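Local atomic coordinates of Ulp1-like SUMO protease (Chaetomium thermophilum, PDB entry 6DG4), a protein that probably cleaves SUMO from its conjugates as a C48-family cysteine protease, this chain being the C-terminal catalytic domain of a longer protein. Residues A[26-31]-A[45-50]. Sequence-based numbering, arbitrary orientation. Where two conformers were deposited one is given.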
loop_
_atom_site.group_PDB
_atom_site.type_symbol
_atom_site.label_atom_id
_atom_site.label_comp_id
_atom_site.label_asym_id
_atom_site.label_seq_id
_atom_site.Cartn_x
_atom_site.Cartn_y
_atom_site.Cartn_z
ATOM N N ALA A 26 -23.326 2.552 -1.275
ATOM C CA ALA A 26 -22.381 3.624 -0.986
ATOM C C ALA A 26 -22.251 4.578 -2.162
ATOM O O ALA A 26 -22.181 5.796 -1.975
ATOM C CB ALA A 26 -21.009 3.051 -0.633
ATOM N N ARG A 27 -22.195 4.059 -3.382
ATOM C CA ARG A 27 -22.075 4.986 -4.501
ATOM C C ARG A 27 -23.404 5.623 -4.885
ATOM O O ARG A 27 -23.428 6.458 -5.794
ATOM C CB ARG A 27 -21.411 4.334 -5.711
ATOM C CG ARG A 27 -22.135 3.151 -6.289
ATOM C CD ARG A 27 -21.585 2.847 -7.682
ATOM N NE ARG A 27 -22.159 1.643 -8.277
ATOM C CZ ARG A 27 -23.249 1.624 -9.041
ATOM N NH1 ARG A 27 -23.904 2.746 -9.312
ATOM N NH2 ARG A 27 -23.687 0.478 -9.538
ATOM N N ASN A 28 -24.495 5.256 -4.211
ATOM C CA ASN A 28 -25.784 5.921 -4.367
ATOM C C ASN A 28 -26.217 6.622 -3.082
ATOM O O ASN A 28 -27.404 6.926 -2.909
ATOM C CB ASN A 28 -26.851 4.912 -4.796
ATOM C CG ASN A 28 -26.647 4.420 -6.208
ATOM O OD1 ASN A 28 -26.686 5.196 -7.159
ATOM N ND2 ASN A 28 -26.454 3.124 -6.356
ATOM N N ALA A 29 -25.271 6.906 -2.194
ATOM C CA ALA A 29 -25.601 7.358 -0.858
ATOM C C ALA A 29 -25.998 8.828 -0.850
ATOM O O ALA A 29 -25.744 9.586 -1.792
ATOM C CB ALA A 29 -24.399 7.186 0.073
ATOM N N ASN A 30 -26.646 9.218 0.236
ATOM C CA ASN A 30 -26.731 10.619 0.595
ATOM C C ASN A 30 -25.332 11.216 0.487
ATOM O O ASN A 30 -24.414 10.739 1.165
ATOM C CB ASN A 30 -27.226 10.671 2.037
ATOM C CG ASN A 30 -27.440 12.081 2.538
ATOM O OD1 ASN A 30 -26.671 12.995 2.225
ATOM N ND2 ASN A 30 -28.492 12.267 3.333
ATOM N N PRO A 31 -25.119 12.226 -0.365
ATOM C CA PRO A 31 -23.744 12.697 -0.608
ATOM C C PRO A 31 -23.056 13.280 0.606
ATOM O O PRO A 31 -21.827 13.429 0.580
ATOM C CB PRO A 31 -23.902 13.758 -1.708
ATOM C CG PRO A 31 -25.277 13.627 -2.224
ATOM C CD PRO A 31 -26.111 12.949 -1.178
ATOM N N VAL A 45 -16.772 9.886 1.550
ATOM C CA VAL A 45 -18.148 10.181 1.206
ATOM C C VAL A 45 -18.447 9.563 -0.155
ATOM O O VAL A 45 -17.582 8.961 -0.788
ATOM C CB VAL A 45 -18.445 11.695 1.209
ATOM C CG1 VAL A 45 -18.288 12.267 2.599
ATOM C CG2 VAL A 45 -17.529 12.421 0.226
ATOM N N ARG A 46 -19.694 9.728 -0.596
ATOM C CA ARG A 46 -20.131 9.140 -1.855
ATOM C C ARG A 46 -19.126 9.382 -2.973
ATOM O O ARG A 46 -18.796 8.465 -3.730
ATOM C CB ARG A 46 -21.498 9.710 -2.233
ATOM C CG ARG A 46 -21.964 9.337 -3.629
ATOM C CD ARG A 46 -23.344 9.898 -3.909
ATOM N NE ARG A 46 -23.764 9.621 -5.275
ATOM C CZ ARG A 46 -25.022 9.415 -5.649
ATOM N NH1 ARG A 46 -26.006 9.449 -4.757
ATOM N NH2 ARG A 46 -25.288 9.163 -6.922
ATOM N N ARG A 47 -18.639 10.614 -3.107
ATOM C CA ARG A 47 -17.755 10.935 -4.222
ATOM C C ARG A 47 -16.530 10.027 -4.265
ATOM O O ARG A 47 -16.089 9.619 -5.347
ATOM C CB ARG A 47 -17.324 12.390 -4.124
ATOM C CG ARG A 47 -16.442 12.829 -5.243
ATOM C CD ARG A 47 -16.155 14.296 -5.087
ATOM N NE ARG A 47 -15.338 14.810 -6.169
ATOM C CZ ARG A 47 -14.018 14.707 -6.210
ATOM N NH1 ARG A 47 -13.379 14.097 -5.225
ATOM N NH2 ARG A 47 -13.343 15.215 -7.231
ATOM N N ASP A 48 -15.951 9.713 -3.106
ATOM C CA ASP A 48 -14.765 8.862 -3.092
ATOM C C ASP A 48 -15.051 7.506 -3.726
ATOM O O ASP A 48 -14.211 6.959 -4.451
ATOM C CB ASP A 48 -14.271 8.694 -1.657
ATOM C CG ASP A 48 -13.833 10.004 -1.039
ATOM O OD1 ASP A 48 -12.781 10.537 -1.441
ATOM O OD2 ASP A 48 -14.552 10.513 -0.162
ATOM N N PHE A 49 -16.234 6.952 -3.464
ATOM C CA PHE A 49 -16.599 5.643 -3.990
ATOM C C PHE A 49 -17.103 5.743 -5.422
ATOM O O PHE A 49 -16.644 5.008 -6.305
ATOM C CB PHE A 49 -17.667 5.022 -3.079
ATOM C CG PHE A 49 -17.153 4.682 -1.707
ATOM C CD1 PHE A 49 -16.581 3.445 -1.457
ATOM C CD2 PHE A 49 -17.205 5.609 -0.679
ATOM C CE1 PHE A 49 -16.091 3.135 -0.210
ATOM C CE2 PHE A 49 -16.704 5.304 0.568
ATOM C CZ PHE A 49 -16.148 4.066 0.801
ATOM N N GLU A 50 -18.040 6.661 -5.671
ATOM C CA GLU A 50 -18.721 6.709 -6.957
ATOM C C GLU A 50 -17.800 7.191 -8.069
ATOM O O GLU A 50 -17.892 6.715 -9.205
ATOM C CB GLU A 50 -19.937 7.627 -6.853
ATOM C CG GLU A 50 -20.735 7.735 -8.129
ATOM C CD GLU A 50 -21.958 8.589 -7.963
ATOM O OE1 GLU A 50 -21.863 9.639 -7.284
ATOM O OE2 GLU A 50 -23.016 8.201 -8.502
HETATM O O HOH W 1 -27.923 8.042 -6.689
HETATM O O HOH W 2 -21.802 10.074 1.244
HETATM O O HOH W 3 -20.129 12.977 -1.892
#
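R27 and E50 bring the two backbones within 4.5 Å (CA to CA) where helix 17-27 gives way to the following loop, and the CA atoms of P31 and R46 lie 5.2 Å apart as the chain 26-31 curls past the first turn of helix 46-50. R46 carries the contact. With CG anti to the backbone N (chi1 171°) and the chain extended, its guanidinium reaches the loop, where R46 NH1 donates to A29 O (3.0 Å, 164°) in the guanidinium plane. R27 O and the CA of N28 lie over one face of the group. E50, one helical turn on, is gripped side-on: R46 NE bonds E50 OE1 (2.8 Å), and NH2 bonds OE2, which fixes the rotation of the guanidinium. With an alanine here, A29 O would probably lose this donor and the E50 carboxylate its positive mate. Water bridges link N28 OD1 to R46 NH2, N30 O to R46 N and P31 O to R47 N. On the buried side, A26 CB packs over one face of the F49 ring (4.3 Å to F49 CG), both side chains also touching L240 of helix 228-241. Arginine binding of a post-helical loop carbonyl, backed by an i to i+4 salt bridge, here ties the short helix 46-50 to the loop that follows helix 17-27, at the periphery of the Ulp1-type catalytic domain.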